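Local coordinates for protein GrgF (Penicillium sp. sh18, PDB 6LZH) that probably acts as a polyketide transferase of the alpha/beta hydrolase fold, joining two polyketide chains in the biosynthesis of the furanone gregatin A, at residues 237-243 and 268-272. Numbering follows the deposited sequence.
Sequences PELDVSC and GHLDW
H269 ND1 donates to D240 OD2 at 2.6 Å in a nearly straight bond (162°) that lies in the imidazole plane and uses the syn lone pair of the carboxylate oxygen. Both side chains extend with CG anti to the backbone N (chi1 -171° in H269), which carries carboxylate and ring to a meeting point between the two loops. Their planes stand 48° apart. C243 and S242 approach the ring obliquely from the same side of its plane: C243 SG lies 3.2 Å from H269 CE1, a sulfur-aromatic contact, and S242 CB packs 3.7 Å from H269 CB.

The other carboxylate oxygen is tied back to its own loop. C243 N donates to D240 OD1 from above the carboxylate plane (2.8 Å), closing an Asx motif, and S242 N adds a weak bond, so the group is fixed against rotation while OD2 faces the histidine. A water accepts from both V241 N and H269 N, bridging the backbones. Farther along, P237 CB sits against G268 O at 3.1 Å, and L239 O receives a CA-H...O contact from G268 CA. The histidine loop is braced internally by a bond from G268 N to D271 OD1 (2.7 Å). An alanine in place of D240 would probably leave H269 ND1 without its acceptor and the imidazole freer to turn.

These loops follow the parallel strands 232-237 and 259-264, the places where alpha/beta hydrolases carry their catalytic acid and histidine. H269 also touches C115, consistent with a Cys-His-Asp triad whose nucleophile stands on the elbow after strand 108-114. With ND1 engaged by D240, the acid probably orients the ring and supports its exchange of a proton with the cysteine.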
loop_
_atom_site.group_PDB
_atom_site.type_symbol
_atom_site.label_atom_id
_atom_site.label_comp_id
_atom_site.label_asym_id
_atom_site.label_seq_id
_atom_site.Cartn_x
_atom_site.Cartn_y
_atom_site.Cartn_z
ATOM N N PRO A 237 -25.568 -8.610 0.805
ATOM C CA PRO A 237 -26.701 -9.119 0.030
ATOM C C PRO A 237 -26.485 -10.596 -0.257
ATOM O O PRO A 237 -25.359 -11.032 -0.504
ATOM C CB PRO A 237 -26.675 -8.271 -1.248
ATOM C CG PRO A 237 -25.856 -7.017 -0.883
ATOM C CD PRO A 237 -24.817 -7.567 0.075
ATOM N N GLU A 238 -27.569 -11.379 -0.159
ATOM C CA GLU A 238 -27.453 -12.828 -0.338
ATOM C C GLU A 238 -27.042 -13.187 -1.759
ATOM O O GLU A 238 -26.311 -14.165 -1.971
ATOM C CB GLU A 238 -28.769 -13.526 0.019
ATOM C CG GLU A 238 -28.830 -15.024 -0.358
ATOM C CD GLU A 238 -30.231 -15.635 -0.189
ATOM O OE1 GLU A 238 -31.197 -14.899 0.098
ATOM O OE2 GLU A 238 -30.374 -16.861 -0.366
ATOM N N LEU A 239 -27.480 -12.405 -2.732
ATOM C CA LEU A 239 -27.353 -12.725 -4.146
ATOM C C LEU A 239 -26.486 -11.698 -4.864
ATOM O O LEU A 239 -26.764 -11.307 -6.004
ATOM C CB LEU A 239 -28.733 -12.817 -4.795
ATOM C CG LEU A 239 -29.698 -13.777 -4.089
ATOM C CD1 LEU A 239 -31.088 -13.725 -4.755
ATOM C CD2 LEU A 239 -29.119 -15.209 -4.055
ATOM N N ASP A 240 -25.418 -11.251 -4.200
ATOM C CA ASP A 240 -24.531 -10.237 -4.764
ATOM C C ASP A 240 -23.627 -10.919 -5.787
ATOM O O ASP A 240 -22.752 -11.707 -5.423
ATOM C CB ASP A 240 -23.710 -9.544 -3.668
ATOM C CG ASP A 240 -23.121 -8.213 -4.138
ATOM O OD1 ASP A 240 -22.836 -8.078 -5.363
ATOM O OD2 ASP A 240 -22.939 -7.297 -3.291
ATOM N N VAL A 241 -23.847 -10.621 -7.067
ATOM C CA VAL A 241 -23.006 -11.150 -8.129
ATOM C C VAL A 241 -21.994 -10.129 -8.628
ATOM O O VAL A 241 -21.093 -10.494 -9.400
ATOM C CB VAL A 241 -23.869 -11.686 -9.294
ATOM C CG1 VAL A 241 -24.660 -12.904 -8.816
ATOM C CG2 VAL A 241 -24.815 -10.615 -9.813
ATOM N N SER A 242 -22.084 -8.878 -8.180
ATOM C CA SER A 242 -21.153 -7.806 -8.519
ATOM C C SER A 242 -19.953 -7.784 -7.573
ATOM O O SER A 242 -18.803 -7.776 -8.020
ATOM C CB SER A 242 -21.878 -6.456 -8.493
ATOM O OG SER A 242 -22.971 -6.465 -9.397
ATOM N N CYS A 243 -20.213 -7.753 -6.263
ATOM C CA CYS A 243 -19.225 -8.003 -5.219
ATOM C C CYS A 243 -19.580 -9.369 -4.657
ATOM O O CYS A 243 -20.380 -9.454 -3.715
ATOM C CB CYS A 243 -19.284 -6.955 -4.105
ATOM S SG CYS A 243 -18.720 -5.324 -4.506
ATOM N N GLY A 268 -29.453 -8.393 -4.360
ATOM C CA GLY A 268 -28.164 -8.272 -5.005
ATOM C C GLY A 268 -27.418 -7.041 -4.532
ATOM O O GLY A 268 -27.731 -6.454 -3.490
ATOM N N HIS A 269 -26.440 -6.618 -5.344
ATOM C CA HIS A 269 -25.470 -5.618 -4.907
ATOM C C HIS A 269 -26.114 -4.268 -4.654
ATOM O O HIS A 269 -25.675 -3.521 -3.774
ATOM C CB HIS A 269 -24.366 -5.445 -5.947
ATOM C CG HIS A 269 -23.231 -4.597 -5.464
ATOM N ND1 HIS A 269 -22.486 -4.917 -4.346
ATOM C CD2 HIS A 269 -22.725 -3.432 -5.936
ATOM C CE1 HIS A 269 -21.571 -3.984 -4.153
ATOM N NE2 HIS A 269 -21.683 -3.082 -5.112
ATOM N N LEU A 270 -27.127 -3.931 -5.433
ATOM C CA LEU A 270 -27.769 -2.628 -5.407
ATOM C C LEU A 270 -29.258 -2.688 -5.143
ATOM O O LEU A 270 -29.796 -1.778 -4.504
ATOM C CB LEU A 270 -27.564 -1.928 -6.756
ATOM C CG LEU A 270 -27.296 -0.434 -6.771
ATOM C CD1 LEU A 270 -25.954 -0.205 -6.119
ATOM C CD2 LEU A 270 -27.306 0.067 -8.220
ATOM N N ASP A 271 -29.946 -3.722 -5.636
ATOM C CA ASP A 271 -31.404 -3.718 -5.629
ATOM C C ASP A 271 -31.995 -3.785 -4.230
ATOM O O ASP A 271 -33.218 -3.642 -4.081
ATOM C CB ASP A 271 -31.949 -4.855 -6.507
ATOM C CG ASP A 271 -31.406 -6.221 -6.130
ATOM O OD1 ASP A 271 -31.351 -6.542 -4.918
ATOM O OD2 ASP A 271 -31.069 -6.991 -7.059
ATOM N N TRP A 272 -31.171 -3.958 -3.195
ATOM C CA TRP A 272 -31.713 -3.815 -1.850
ATOM C C TRP A 272 -32.250 -2.405 -1.600
ATOM O O TRP A 272 -33.033 -2.216 -0.664
ATOM C CB TRP A 272 -30.651 -4.186 -0.802
ATOM C CG TRP A 272 -29.422 -3.366 -0.892
ATOM C CD1 TRP A 272 -28.280 -3.671 -1.575
ATOM C CD2 TRP A 272 -29.200 -2.084 -0.289
ATOM N NE1 TRP A 272 -27.365 -2.654 -1.442
ATOM C CE2 TRP A 272 -27.907 -1.670 -0.653
ATOM C CE3 TRP A 272 -29.973 -1.247 0.520
ATOM C CZ2 TRP A 272 -27.364 -0.446 -0.233
ATOM C CZ3 TRP A 272 -29.430 -0.031 0.936
ATOM C CH2 TRP A 272 -28.144 0.348 0.564
HETATM O O HOH W 1 -25.739 -8.326 -7.522
#